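Nicotinate-nucleotide diphosphorylase (Carboxylating) (Streptococcus pyogenes GA06023, PDB 5HUO) catalyses the formation of nicotinate mononucleotide, carbon dioxide and diphosphate from quinolinate and phosphoribosyl diphosphate, a step of NAD(+) biosynthesis. Local coordinates at residues E94-N99 and E117-V122; V78-T83 and H138-A143. All coordinates share one frame; numbering follows the deposited sequence.

Interaction 1: residues E94-N99 and E117-V122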
# COMPACT_ATOMS: atom_id res chain seq x y z
N GLU A 94 -1.52 20.53 13.05
CA GLU A 94 -0.70 20.99 14.16
C GLU A 94 -1.61 21.24 15.33
O GLU A 94 -2.49 22.09 15.28
CB GLU A 94 0.05 22.24 13.81
CG GLU A 94 1.23 22.00 12.89
CD GLU A 94 2.44 22.85 13.26
OE1 GLU A 94 3.18 23.23 12.34
OE2 GLU A 94 2.68 23.12 14.47
N VAL A 95 -1.46 20.41 16.34
CA VAL A 95 -2.34 20.42 17.47
C VAL A 95 -1.52 20.23 18.69
O VAL A 95 -0.64 19.38 18.72
CB VAL A 95 -3.39 19.30 17.38
CG1 VAL A 95 -4.25 19.23 18.63
CG2 VAL A 95 -4.30 19.50 16.17
N THR A 96 -1.82 20.99 19.72
CA THR A 96 -1.11 20.85 21.01
C THR A 96 -2.05 20.44 22.12
O THR A 96 -3.27 20.54 21.95
CB THR A 96 -0.40 22.14 21.41
OG1 THR A 96 -1.34 23.21 21.46
CG2 THR A 96 0.67 22.46 20.39
N PHE A 97 -1.49 20.00 23.23
CA PHE A 97 -2.32 19.51 24.31
C PHE A 97 -1.91 20.07 25.62
O PHE A 97 -0.80 20.44 25.81
CB PHE A 97 -2.24 18.00 24.39
CG PHE A 97 -2.64 17.31 23.12
CD1 PHE A 97 -3.94 16.96 22.91
CD2 PHE A 97 -1.72 17.05 22.14
CE1 PHE A 97 -4.32 16.33 21.72
CE2 PHE A 97 -2.11 16.42 20.97
CZ PHE A 97 -3.40 16.07 20.75
N GLN A 98 -2.84 20.12 26.53
CA GLN A 98 -2.57 20.48 27.89
C GLN A 98 -3.17 19.38 28.75
O GLN A 98 -4.30 18.95 28.52
CB GLN A 98 -3.20 21.80 28.23
CG GLN A 98 -2.34 23.00 27.88
CD GLN A 98 -3.11 24.33 27.93
OE1 GLN A 98 -4.27 24.40 28.36
NE2 GLN A 98 -2.46 25.38 27.52
N ASN A 99 -2.43 18.97 29.77
CA ASN A 99 -2.86 17.89 30.65
C ASN A 99 -2.75 18.38 32.11
O ASN A 99 -1.84 17.98 32.83
CB ASN A 99 -2.02 16.63 30.42
CG ASN A 99 -2.62 15.39 31.03
OD1 ASN A 99 -3.52 15.43 31.92
ND2 ASN A 99 -2.13 14.28 30.62
N GLU A 117 -6.95 18.82 27.51
CA GLU A 117 -7.38 19.92 26.71
C GLU A 117 -6.65 19.83 25.42
O GLU A 117 -5.48 19.57 25.37
CB GLU A 117 -7.10 21.22 27.41
CG GLU A 117 -8.14 21.55 28.47
CD GLU A 117 -7.69 22.63 29.47
OE1 GLU A 117 -6.48 22.81 29.70
OE2 GLU A 117 -8.61 23.26 30.06
N ILE A 118 -7.41 20.00 24.36
CA ILE A 118 -6.88 19.94 23.00
C ILE A 118 -6.93 21.33 22.33
O ILE A 118 -8.00 21.93 22.22
CB ILE A 118 -7.67 18.96 22.12
CG1 ILE A 118 -7.69 17.59 22.71
CG2 ILE A 118 -7.02 18.86 20.72
CD1 ILE A 118 -8.92 17.31 23.55
N ILE A 119 -5.77 21.81 21.86
CA ILE A 119 -5.65 23.17 21.29
C ILE A 119 -5.18 23.16 19.85
O ILE A 119 -4.16 22.60 19.54
CB ILE A 119 -4.68 24.06 22.06
CG1 ILE A 119 -5.22 24.38 23.42
CG2 ILE A 119 -4.48 25.37 21.34
CD1 ILE A 119 -4.69 23.43 24.47
N GLY A 120 -5.96 23.79 19.00
CA GLY A 120 -5.64 23.89 17.60
C GLY A 120 -6.76 24.54 16.81
O GLY A 120 -7.74 25.03 17.36
N SER A 121 -6.68 24.44 15.49
CA SER A 121 -7.71 25.05 14.67
C SER A 121 -9.02 24.28 14.80
O SER A 121 -9.04 23.06 14.94
CB SER A 121 -7.32 25.14 13.20
OG SER A 121 -7.33 23.87 12.64
N VAL A 122 -10.13 25.01 14.75
CA VAL A 122 -11.44 24.41 14.92
C VAL A 122 -11.70 23.24 13.98
O VAL A 122 -12.26 22.21 14.34
CB VAL A 122 -12.55 25.44 14.71
CG1 VAL A 122 -13.91 24.77 14.72
CG2 VAL A 122 -12.52 26.46 15.80

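Interaction 2: residues V78-T83 and H138-A143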
# COMPACT_ATOMS: atom_id res chain seq x y z
N VAL A 78 -10.84 2.61 33.78
CA VAL A 78 -9.41 2.80 33.59
C VAL A 78 -9.08 3.42 32.26
O VAL A 78 -9.64 3.07 31.27
CB VAL A 78 -8.69 1.46 33.71
CG1 VAL A 78 -7.18 1.64 33.65
CG2 VAL A 78 -9.05 0.82 35.02
N LEU A 79 -8.14 4.35 32.27
CA LEU A 79 -7.76 5.13 31.07
C LEU A 79 -6.73 4.39 30.27
O LEU A 79 -5.67 4.02 30.78
CB LEU A 79 -7.20 6.51 31.42
CG LEU A 79 -6.61 7.37 30.30
CD1 LEU A 79 -7.67 7.87 29.34
CD2 LEU A 79 -5.84 8.57 30.89
N ALA A 80 -7.04 4.18 29.00
CA ALA A 80 -6.08 3.53 28.05
C ALA A 80 -6.25 4.11 26.67
O ALA A 80 -7.37 4.31 26.21
CB ALA A 80 -6.27 2.01 28.01
N GLY A 81 -5.12 4.32 26.01
CA GLY A 81 -5.10 4.85 24.65
C GLY A 81 -4.99 6.36 24.52
O GLY A 81 -5.29 6.92 23.50
N LEU A 82 -4.54 7.00 25.54
CA LEU A 82 -4.44 8.48 25.54
C LEU A 82 -3.48 9.03 24.44
O LEU A 82 -3.81 9.98 23.79
CB LEU A 82 -3.94 8.97 26.89
CG LEU A 82 -3.98 10.50 27.05
CD1 LEU A 82 -5.43 10.99 27.11
CD2 LEU A 82 -3.26 10.92 28.32
N THR A 83 -2.32 8.40 24.25
CA THR A 83 -1.40 8.88 23.26
C THR A 83 -1.91 8.48 21.88
O THR A 83 -1.56 9.15 20.88
CB THR A 83 0.06 8.43 23.44
OG1 THR A 83 0.16 7.08 23.15
CG2 THR A 83 0.53 8.62 24.80
N HIS A 138 -12.67 2.63 23.02
CA HIS A 138 -12.53 1.16 22.83
C HIS A 138 -11.43 0.59 23.74
O HIS A 138 -11.63 -0.42 24.44
CB HIS A 138 -12.21 0.86 21.35
CG HIS A 138 -12.01 -0.57 21.02
ND1 HIS A 138 -13.04 -1.46 20.94
CD2 HIS A 138 -10.89 -1.29 20.72
CE1 HIS A 138 -12.58 -2.67 20.61
NE2 HIS A 138 -11.27 -2.59 20.48
N LEU A 139 -10.28 1.26 23.73
CA LEU A 139 -9.16 0.80 24.47
C LEU A 139 -9.42 0.97 25.99
O LEU A 139 -9.03 0.11 26.80
CB LEU A 139 -7.88 1.50 24.03
CG LEU A 139 -7.52 1.26 22.57
CD1 LEU A 139 -6.22 1.95 22.22
CD2 LEU A 139 -7.35 -0.18 22.25
N SER A 140 -10.02 2.08 26.38
CA SER A 140 -10.29 2.29 27.80
C SER A 140 -11.32 1.28 28.34
O SER A 140 -11.29 0.83 29.46
CB SER A 140 -10.76 3.73 28.04
OG SER A 140 -9.69 4.66 27.81
N GLY A 141 -12.21 0.90 27.46
CA GLY A 141 -13.21 -0.16 27.73
C GLY A 141 -12.58 -1.48 28.04
O GLY A 141 -12.94 -2.13 29.02
N ILE A 142 -11.58 -1.84 27.24
CA ILE A 142 -10.84 -3.08 27.45
C ILE A 142 -10.03 -3.03 28.73
O ILE A 142 -10.00 -3.99 29.51
CB ILE A 142 -9.95 -3.40 26.24
CG1 ILE A 142 -10.84 -3.83 25.07
CG2 ILE A 142 -8.94 -4.50 26.55
CD1 ILE A 142 -10.09 -3.89 23.74
N ALA A 143 -9.34 -1.92 28.92
CA ALA A 143 -8.47 -1.76 30.13
C ALA A 143 -9.32 -1.87 31.40
O ALA A 143 -9.00 -2.62 32.32
CB ALA A 143 -7.74 -0.46 30.10

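Interaction 1: residues E94-N99 and E117-V122
F97 and I118 face each other as a non-hydrogen-bonded pair of an antiparallel ladder, lying side by side and pointing the same way. The phenyl ring offers an edge: CE1 sits 3.7 Å from CG1 of I118, near the ring plane. With CG beside its N (chi1 -57°), F97 leans its ring back toward V95 and brings CE1 beside I118. On the same side V95, two residues back, slants across I118, its CG1 3.5 Å from I118 CG2. This apolar face is covered by helix 82-92, where V95 meets F89, I118 meets F85, and F97 meets Q86 and T90.

The opposite face carries T96, Q98, E117 and I119 and is more open. T96 crosses I119 obliquely with OG1 3.5 Å from CB of I119, so a hydroxyl rests on a branched hydrocarbon. The Q98 and E117 side chains both run extended beyond CG, and their CB atoms are 4.0 Å apart. E117 also has a long, weak ion pair with K68 of strand 66-73.

Two hydrogen-bonded pairs tie the backbones: T96 N to I119 O and I119 N to T96 O, both 2.8 Å, then Q98 N to E117 O at 2.9 Å and E117 N to Q98 O at 2.8 Å. T96 OG1 adds a weak bond to I119 O.

Strand 95-98 is an outermost strand of the four-stranded sheet in this chain. Four nearly straight amide bonds fix its register, while the side chains sort into a greasy face under the helix and a mixed one of hydroxyl, amide and carboxylate groups around I119.

Interaction 2: residues V78-T83 and H138-A143
S140 turns its hydroxyl to the side of its own backbone N (chi1 -69°), which keeps OG near the preceding turn of helix 122-153 and brings it beside the A80 backbone; L139, with CG likewise beside its N (chi1 -62°) and CD1 extended beyond it, reaches across to G81. The contact lays the connection between strand 77-78 and helix 82-92 against the long helix 122-153, in the two-domain fold of the NadC family of quinolinate phosphoribosyltransferases.

The serine hydroxyl reaches into the loop backbone: OG lies 2.8 Å from A80 O and 2.9 Å from A80 N. L136 O, one turn earlier in the helix, is also a hydrogen-bond partner of OG, so which carbonyl takes its one proton is not settled. A buried serine side chain thus meets backbone polar atoms of a buried loop.

Beside it small apolar groups pack. The A80 methyl points at the helix and meets the A143 methyl at 3.6 Å; it also lies against L139 O, and V180 of helix 171-180 touches A80 too. V78 comes from one side, CG1 4.2 Å from A143 CB, and its N is hydrogen-bonded to S144 OG. Short side chains at A80 and A143 let the loop run close to the helix, with 4.4 Å between the CA atoms of A80 and S140.

G81, at the N-cap of helix 82-92, has a phi of 92°, a backbone shape that calls for glycine, and D105 accepts hydrogen bonds from the N atoms of G81 and L82. Over that glycine, L139 CD1 rests 3.9 Å from G81 CA.

Interaction 2 is wholly buried near the middle of the chain, whereas the centre of interaction 1 is about 27 Å from the centre of the chain and one face of its strand pair is partly open. Their centres are about 20 Å apart. The two contacts use neighbouring elements of the chain: helix 82-92 starts in 78-83 and leads on to strand 95-98, and strand 114-119 is followed by helix 122-153, so interaction 1 is nested inside the loop that interaction 2 closes. A ladder of backbone bonds holds the outlying sheet strand, while small methyls and one serine hydroxyl fit a loop to a helix. N99 touches L82 lightly, though neither takes part in its own contact.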